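Local atomic coordinates of protein Pcdhgc3 (Mus musculus, PDB entry 4ZI8), a protein that probably mediates calcium-dependent cell adhesion and may help to set up and maintain specific neuronal connections in the brain, here represented by its first three extracellular cadherin domains. Residues N121-P126 and L204-G209; T127-L132 and P219-V224. All coordinates share one frame; numbering follows the deposited sequence. Where two conformers were deposited one is given.

Interaction 1 (N121-P126 and L204-G209); sequences NNPSFP and LTALDG. With CA (calcium ion), chain N.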
ATOM      1  N   ASN B 121     -22.584 -28.447   8.673  1.00 17.57           N
ATOM      2  CA  ASN B 121     -22.327 -27.130   8.046  1.00 17.89           C
ATOM      3  C   ASN B 121     -20.969 -26.994   7.346  1.00 17.94           C
ATOM      4  O   ASN B 121     -19.911 -27.427   7.887  1.00 17.01           O
ATOM      5  CB  ASN B 121     -22.448 -26.027   9.101  1.00 19.46           C
ATOM      6  CG  ASN B 121     -23.836 -25.944   9.717  1.00 19.99           C
ATOM      7  OD1 ASN B 121     -24.698 -25.191   9.237  1.00 21.47           O
ATOM      8  ND2 ASN B 121     -24.068 -26.716  10.792  1.00 21.56           N
ATOM      9  N   ASN B 122     -21.010 -26.410   6.150  1.00 21.75           N
ATOM     10  CA  ASN B 122     -19.823 -25.866   5.468  1.00 23.47           C
ATOM     11  C   ASN B 122     -19.300 -24.661   6.207  1.00 19.22           C
ATOM     12  O   ASN B 122     -20.077 -23.946   6.827  1.00 20.92           O
ATOM     13  CB  ASN B 122     -20.142 -25.403   4.049  1.00 22.63           C
ATOM     14  CG  ASN B 122     -20.666 -26.491   3.166  1.00 24.83           C
ATOM     15  OD1 ASN B 122     -20.269 -27.639   3.268  1.00 24.41           O
ATOM     16  ND2 ASN B 122     -21.548 -26.115   2.239  1.00 30.33           N
ATOM     17  N   PRO B 123     -17.995 -24.371   6.082  1.00 21.85           N
ATOM     18  CA  PRO B 123     -17.602 -23.009   6.443  1.00 22.81           C
ATOM     19  C   PRO B 123     -18.321 -22.047   5.511  1.00 20.82           C
ATOM     20  O   PRO B 123     -18.768 -22.512   4.468  1.00 24.72           O
ATOM     21  CB  PRO B 123     -16.076 -22.995   6.214  1.00 26.13           C
ATOM     22  CG  PRO B 123     -15.659 -24.429   6.241  1.00 25.37           C
ATOM     23  CD  PRO B 123     -16.854 -25.238   5.768  1.00 20.48           C
ATOM     24  N   SER B 124     -18.506 -20.781   5.883  1.00 21.93           N
ATOM     25  CA  SER B 124     -18.978 -19.796   4.928  0.50 26.02           C
ATOM     26  C   SER B 124     -18.207 -18.493   5.081  1.00 26.30           C
ATOM     27  O   SER B 124     -17.710 -18.161   6.153  1.00 28.00           O
ATOM     28  CB  SER B 124     -20.477 -19.525   5.081  0.50 29.68           C
ATOM     29  OG  SER B 124     -20.750 -18.899   6.316  0.50 29.32           O
ATOM     30  N   PHE B 125     -18.096 -17.774   3.978  1.00 27.36           N
ATOM     31  CA  PHE B 125     -17.491 -16.440   3.965  1.00 28.15           C
ATOM     32  C   PHE B 125     -18.575 -15.392   4.001  1.00 29.71           C
ATOM     33  O   PHE B 125     -19.635 -15.587   3.436  1.00 34.46           O
ATOM     34  CB  PHE B 125     -16.652 -16.245   2.715  1.00 26.47           C
ATOM     35  CG  PHE B 125     -15.366 -17.000   2.710  1.00 22.71           C
ATOM     36  CD1 PHE B 125     -14.264 -16.509   3.365  1.00 21.80           C
ATOM     37  CD2 PHE B 125     -15.252 -18.182   2.015  1.00 22.76           C
ATOM     38  CE1 PHE B 125     -13.075 -17.182   3.331  1.00 21.32           C
ATOM     39  CE2 PHE B 125     -14.062 -18.863   1.975  1.00 17.03           C
ATOM     40  CZ  PHE B 125     -12.969 -18.364   2.624  1.00 21.18           C
ATOM     41  N   PRO B 126     -18.320 -14.253   4.647  1.00 31.48           N
ATOM     42  CA  PRO B 126     -19.370 -13.244   4.699  1.00 34.68           C
ATOM     43  C   PRO B 126     -19.618 -12.488   3.380  1.00 34.29           C
ATOM     44  O   PRO B 126     -20.598 -11.775   3.306  1.00 36.32           O
ATOM     45  CB  PRO B 126     -18.855 -12.289   5.772  1.00 39.02           C
ATOM     46  CG  PRO B 126     -17.402 -12.359   5.648  1.00 37.11           C
ATOM     47  CD  PRO B 126     -17.122 -13.824   5.380  1.00 35.63           C
ATOM     48  N   LEU B 204      -9.416 -18.669  -2.517  1.00 22.23           N
ATOM     49  CA  LEU B 204      -9.182 -19.079  -1.143  1.00 20.51           C
ATOM     50  C   LEU B 204     -10.254 -20.097  -0.748  1.00 22.36           C
ATOM     51  O   LEU B 204     -11.457 -19.829  -0.879  1.00 24.45           O
ATOM     52  CB  LEU B 204      -9.237 -17.886  -0.188  1.00 22.02           C
ATOM     53  CG  LEU B 204      -9.052 -18.126   1.317  1.00 19.69           C
ATOM     54  CD1 LEU B 204      -7.647 -18.535   1.600  1.00 20.13           C
ATOM     55  CD2 LEU B 204      -9.461 -16.895   2.151  1.00 19.82           C
ATOM     56  N   THR B 205      -9.806 -21.250  -0.280  1.00 20.82           N
ATOM     57  CA  THR B 205     -10.703 -22.311   0.183  1.00 24.38           C
ATOM     58  C   THR B 205     -10.634 -22.445   1.700  1.00 24.02           C
ATOM     59  O   THR B 205      -9.552 -22.591   2.251  1.00 22.59           O
ATOM     60  CB  THR B 205     -10.351 -23.631  -0.465  1.00 23.29           C
ATOM     61  OG1 THR B 205     -10.574 -23.520  -1.867  1.00 25.07           O
ATOM     62  CG2 THR B 205     -11.219 -24.760   0.090  1.00 26.27           C
ATOM     63  N   ALA B 206     -11.775 -22.350   2.376  1.00 21.95           N
ATOM     64  CA  ALA B 206     -11.812 -22.638   3.808  1.00 18.47           C
ATOM     65  C   ALA B 206     -12.306 -24.066   4.019  1.00 21.41           C
ATOM     66  O   ALA B 206     -13.261 -24.475   3.355  1.00 19.03           O
ATOM     67  CB  ALA B 206     -12.700 -21.674   4.513  1.00 19.21           C
ATOM     68  N   LEU B 207     -11.636 -24.821   4.893  1.00 18.59           N
ATOM     69  CA  LEU B 207     -11.990 -26.226   5.152  1.00 21.45           C
ATOM     70  C   LEU B 207     -12.205 -26.508   6.638  1.00 21.73           C
ATOM     71  O   LEU B 207     -11.455 -26.026   7.493  1.00 19.23           O
ATOM     72  CB  LEU B 207     -10.901 -27.162   4.651  1.00 20.10           C
ATOM     73  CG  LEU B 207     -10.574 -27.065   3.163  1.00 26.81           C
ATOM     74  CD1 LEU B 207      -9.061 -26.834   2.989  1.00 29.36           C
ATOM     75  CD2 LEU B 207     -11.001 -28.321   2.432  1.00 23.52           C
ATOM     76  N   ASP B 208     -13.205 -27.320   6.943  1.00 21.65           N
ATOM     77  CA  ASP B 208     -13.359 -27.756   8.313  1.00 20.71           C
ATOM     78  C   ASP B 208     -12.579 -29.064   8.453  1.00 20.69           C
ATOM     79  O   ASP B 208     -11.886 -29.471   7.523  1.00 20.35           O
ATOM     80  CB  ASP B 208     -14.849 -27.870   8.720  1.00 20.76           C
ATOM     81  CG  ASP B 208     -15.617 -28.986   8.007  1.00 17.60           C
ATOM     82  OD1 ASP B 208     -15.048 -29.971   7.501  1.00 17.94           O
ATOM     83  OD2 ASP B 208     -16.860 -28.877   7.993  1.00 21.19           O
ATOM     84  N   GLY B 209     -12.653 -29.725   9.604  1.00 22.42           N
ATOM     85  CA  GLY B 209     -11.912 -30.957   9.774  1.00 20.79           C
ATOM     86  C   GLY B 209     -12.828 -32.170   9.809  1.00 28.07           C
ATOM     87  O   GLY B 209     -12.527 -33.180  10.449  1.00 25.28           O
TER
HETATM   88 CA    CA N 401     -18.419 -27.842   9.577  1.00 18.54          CA

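Interaction 2 (T127-L132 and P219-V224); sequences TGEMKL and PIRITV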
ATOM      1  N   THR B 127     -18.766 -12.626   2.369  1.00 32.10           N
ATOM      2  CA  THR B 127     -19.051 -11.993   1.079  1.00 35.32           C
ATOM      3  C   THR B 127     -18.770 -13.005  -0.013  1.00 28.18           C
ATOM      4  O   THR B 127     -18.123 -14.009   0.230  1.00 28.58           O
ATOM      5  CB  THR B 127     -18.224 -10.711   0.827  1.00 38.18           C
ATOM      6  OG1 THR B 127     -16.847 -11.056   0.653  1.00 39.07           O
ATOM      7  CG2 THR B 127     -18.355  -9.747   1.990  1.00 39.97           C
ATOM      8  N   GLY B 128     -19.300 -12.763  -1.199  1.00 31.28           N
ATOM      9  CA  GLY B 128     -19.101 -13.677  -2.306  1.00 35.92           C
ATOM     10  C   GLY B 128     -17.808 -13.431  -3.058  1.00 39.25           C
ATOM     11  O   GLY B 128     -17.478 -14.182  -3.973  1.00 43.45           O
ATOM     12  N   GLU B 129     -17.080 -12.373  -2.707  1.00 32.56           N
ATOM     13  CA  GLU B 129     -15.832 -12.087  -3.395  1.00 32.06           C
ATOM     14  C   GLU B 129     -15.023 -11.050  -2.654  1.00 32.18           C
ATOM     15  O   GLU B 129     -15.537 -10.256  -1.865  1.00 33.17           O
ATOM     16  CB  GLU B 129     -16.081 -11.591  -4.835  1.00 36.33           C
ATOM     17  CG  GLU B 129     -17.039 -10.410  -4.951  1.00 45.94           C
ATOM     18  CD  GLU B 129     -16.876  -9.634  -6.257  1.00 57.47           C
ATOM     19  OE1 GLU B 129     -16.489 -10.229  -7.292  1.00 55.11           O
ATOM     20  OE2 GLU B 129     -17.113  -8.409  -6.239  1.00 64.46           O
ATOM     21  N   MET B 130     -13.749 -11.032  -2.969  1.00 30.26           N
ATOM     22  CA  MET B 130     -12.866 -10.051  -2.398  1.00 33.44           C
ATOM     23  C   MET B 130     -11.967  -9.415  -3.465  1.00 31.23           C
ATOM     24  O   MET B 130     -11.448 -10.122  -4.316  1.00 31.69           O
ATOM     25  CB  MET B 130     -12.039 -10.734  -1.326  1.00 34.19           C
ATOM     26  CG  MET B 130     -11.062  -9.841  -0.710  1.00 39.61           C
ATOM     27  SD  MET B 130     -10.186 -10.704   0.590  1.00 37.51           S
ATOM     28  CE  MET B 130      -9.197  -9.279   1.074  1.00 38.59           C
ATOM     29  N   LYS B 131     -11.772  -8.100  -3.413  1.00 31.77           N
ATOM     30  CA  LYS B 131     -10.828  -7.425  -4.311  1.00 38.39           C
ATOM     31  C   LYS B 131      -9.673  -6.792  -3.537  1.00 36.76           C
ATOM     32  O   LYS B 131      -9.869  -6.250  -2.459  1.00 37.79           O
ATOM     33  CB  LYS B 131     -11.545  -6.357  -5.135  1.00 50.47           C
ATOM     34  CG  LYS B 131     -12.269  -5.343  -4.275  1.00 69.60           C
ATOM     35  CD  LYS B 131     -12.939  -4.232  -5.070  1.00 85.64           C
ATOM     36  CE  LYS B 131     -13.634  -3.244  -4.131  1.00 94.33           C
ATOM     37  NZ  LYS B 131     -14.065  -1.996  -4.825  1.00101.21           N
ATOM     38  N   LEU B 132      -8.465  -6.881  -4.081  1.00 30.34           N
ATOM     39  CA  LEU B 132      -7.329  -6.152  -3.549  1.00 28.62           C
ATOM     40  C   LEU B 132      -6.675  -5.367  -4.682  1.00 31.96           C
ATOM     41  O   LEU B 132      -6.534  -5.892  -5.782  1.00 33.39           O
ATOM     42  CB  LEU B 132      -6.299  -7.086  -2.930  1.00 26.02           C
ATOM     43  CG  LEU B 132      -6.713  -7.971  -1.768  1.00 32.64           C
ATOM     44  CD1 LEU B 132      -5.694  -9.065  -1.603  1.00 34.09           C
ATOM     45  CD2 LEU B 132      -6.769  -7.115  -0.520  1.00 38.29           C
ATOM     46  N   PRO B 219     -13.538 -16.170  -4.205  1.00 23.85           N
ATOM     47  CA  PRO B 219     -12.767 -15.564  -5.306  1.00 27.05           C
ATOM     48  C   PRO B 219     -12.029 -14.330  -4.842  1.00 23.12           C
ATOM     49  O   PRO B 219     -12.649 -13.433  -4.253  1.00 25.14           O
ATOM     50  CB  PRO B 219     -13.829 -15.159  -6.338  1.00 29.27           C
ATOM     51  CG  PRO B 219     -15.071 -15.835  -5.905  1.00 30.81           C
ATOM     52  CD  PRO B 219     -14.984 -16.094  -4.425  1.00 25.17           C
ATOM     53  N   ILE B 220     -10.739 -14.277  -5.124  1.00 21.69           N
ATOM     54  CA  ILE B 220      -9.937 -13.098  -4.852  1.00 22.85           C
ATOM     55  C   ILE B 220      -9.461 -12.508  -6.162  1.00 26.04           C
ATOM     56  O   ILE B 220      -8.696 -13.137  -6.900  1.00 29.66           O
ATOM     57  CB  ILE B 220      -8.739 -13.451  -3.971  1.00 25.18           C
ATOM     58  CG1 ILE B 220      -9.241 -14.074  -2.657  1.00 24.74           C
ATOM     59  CG2 ILE B 220      -7.874 -12.231  -3.716  1.00 26.33           C
ATOM     60  CD1 ILE B 220      -8.145 -14.773  -1.932  1.00 24.73           C
ATOM     61  N   ARG B 221      -9.922 -11.314  -6.477  1.00 27.06           N
ATOM     62  CA  ARG B 221      -9.448 -10.699  -7.689  1.00 32.30           C
ATOM     63  C   ARG B 221      -8.460  -9.574  -7.354  1.00 32.56           C
ATOM     64  O   ARG B 221      -8.796  -8.579  -6.715  1.00 35.97           O
ATOM     65  CB  ARG B 221     -10.625 -10.233  -8.554  1.00 42.86           C
ATOM     66  CG  ARG B 221     -11.394  -9.031  -8.113  1.00 51.94           C
ATOM     67  CD  ARG B 221     -12.429  -8.649  -9.171  1.00 56.49           C
ATOM     68  NE  ARG B 221     -12.940  -7.304  -8.941  1.00 64.15           N
ATOM     69  CZ  ARG B 221     -13.909  -7.008  -8.079  1.00 74.45           C
ATOM     70  NH1 ARG B 221     -14.308  -5.749  -7.926  1.00 78.45           N
ATOM     71  NH2 ARG B 221     -14.482  -7.974  -7.367  1.00 78.96           N
ATOM     72  N   ILE B 222      -7.219  -9.762  -7.769  1.00 27.20           N
ATOM     73  CA  ILE B 222      -6.202  -8.743  -7.535  1.00 26.35           C
ATOM     74  C   ILE B 222      -5.956  -7.876  -8.779  1.00 27.63           C
ATOM     75  O   ILE B 222      -5.645  -8.390  -9.849  1.00 32.09           O
ATOM     76  CB  ILE B 222      -4.916  -9.398  -7.082  1.00 23.23           C
ATOM     77  CG1 ILE B 222      -5.193 -10.181  -5.794  1.00 29.36           C
ATOM     78  CG2 ILE B 222      -3.811  -8.340  -6.881  1.00 25.93           C
ATOM     79  CD1 ILE B 222      -4.240 -11.282  -5.574  1.00 27.55           C
ATOM     80  N   THR B 223      -6.156  -6.570  -8.648  1.00 27.61           N
ATOM     81  CA  THR B 223      -5.762  -5.626  -9.674  1.00 32.44           C
ATOM     82  C   THR B 223      -4.334  -5.185  -9.388  1.00 30.96           C
ATOM     83  O   THR B 223      -4.054  -4.600  -8.336  1.00 31.33           O
ATOM     84  CB  THR B 223      -6.692  -4.410  -9.707  1.00 33.02           C
ATOM     85  OG1 THR B 223      -8.025  -4.860  -9.960  1.00 39.14           O
ATOM     86  CG2 THR B 223      -6.272  -3.421 -10.806  1.00 29.77           C
ATOM     87  N   VAL B 224      -3.410  -5.491 -10.287  1.00 29.05           N
ATOM     88  CA  VAL B 224      -2.057  -4.974 -10.101  1.00 28.89           C
ATOM     89  C   VAL B 224      -2.060  -3.488 -10.407  1.00 27.75           C
ATOM     90  O   VAL B 224      -2.549  -3.061 -11.449  1.00 32.55           O
ATOM     91  CB  VAL B 224      -1.041  -5.720 -10.971  1.00 26.83           C
ATOM     92  CG1 VAL B 224       0.372  -5.178 -10.723  1.00 29.01           C
ATOM     93  CG2 VAL B 224      -1.101  -7.216 -10.666  1.00 25.80           C
TER

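Interaction 1 (N121-P126 and L204-G209)
Asn121 and Asp208 meet through a calcium ion. The backbone O of Asn121 lies 2.3 Å from the metal and Asp208 OD2 2.5 Å from it, with Asn119, Asp151, Asp153 and Asn157 completing the site. Asp208 has CG between its backbone N and carbonyl carbon (chi1 67°), which sends OD2 to the ion, while OD1 accepts hydrogen bonds from the backbone N atoms of Gly210 and Arg214. With both oxygens engaged, the group is held against rotation. Pro123, a rigid ring with no N-H to satisfy, sets its CB 4.0 Å from Ala206 CB and rests CG near Ala206 O. Phe125 has CG anti to its carbonyl carbon (chi1 -73°), and the ring reaches the strand with its far end: CZ is 3.8 Å from Ala206 CB, and CE1 3.8 Å from Leu204 CD2. The leucine side chain crosses the phenylalanine at about a right angle; the small alanine suits the place where proline and phenylalanine both close in. Replacing Phe125 by an alanine would take away the ring and is likely to leave a gap beside Leu204 CD2 and Ala206 CB, weakening the linker's apolar hold on the strand. No hydrogen bond joins the two segments, so their attachment is shared between an ionic metal bridge at one end and apolar contacts at the other, consistent with calcium ordering this interdomain linker.

Interaction 2 (T127-L132 and P219-V224)
Arg221 reaches across to Glu129, just before the neighbouring strand, and to Lys131 on it. From CB its chain runs extended to NE: CG passes Met130 O and comes 4.0 Å from Lys131 CB, NE stays beside that same methylene, and Lys131 CB sits over one face of the guanidinium, 3.8 Å above its plane. NH1 comes 3.5 Å from Lys131 CD, while NH2 faces both carboxylate oxygens of Glu129, OE1 at 3.0 Å and OE2, its salt-bridge partner, at 2.9 Å. OE2 comes in at the guanidinium edge, the two planes 32° apart. Like-charged Lys131 NZ and Arg221 NH1 are 4.9 Å apart, and Glu129 probably offsets part of that charge. Underneath is the parallel pairing of first and last strands, as in the Greek-key beta-sandwich of cadherin domains. Met130 N donates to Pro219 O and Arg221 N to Met130 O; Leu132 N to Arg221 O is longer, at 3.2 Å, its donor tilted 29° from the carbonyl plane. Thr223 N donates to Leu132 O. Branched Ile220 and Ile222, suited to a strand, share the other face with Met130 and Leu132, whose CB lies 4.4 Å from Ile222 CG1. Leu132 and Ile222 both meet Leu186 of strand 182-188.

Overall arrangement
From the N terminus, the chain leaves the first cadherin domain by strand 107-116 and enters the linker, whose 121-126 joins interaction 1; 127-132 follows, leading into strand 130-135, and joins interaction 2. The chain then builds most of the second domain before 204-209 on strand 199-208 closes the first loop, and 219-224 on strand 215-225 closes the second. The segments alternate, so the two closures cross rather than nest. Interaction 1 ties the linker to the calcium-bearing end of the domain; interaction 2 adds strand 130-135 to the edge of the sheet. Strands 199-208 and 215-225 are neighbours there, and the contacts, centres about 17 Å apart, touch through Leu204 and Ile220.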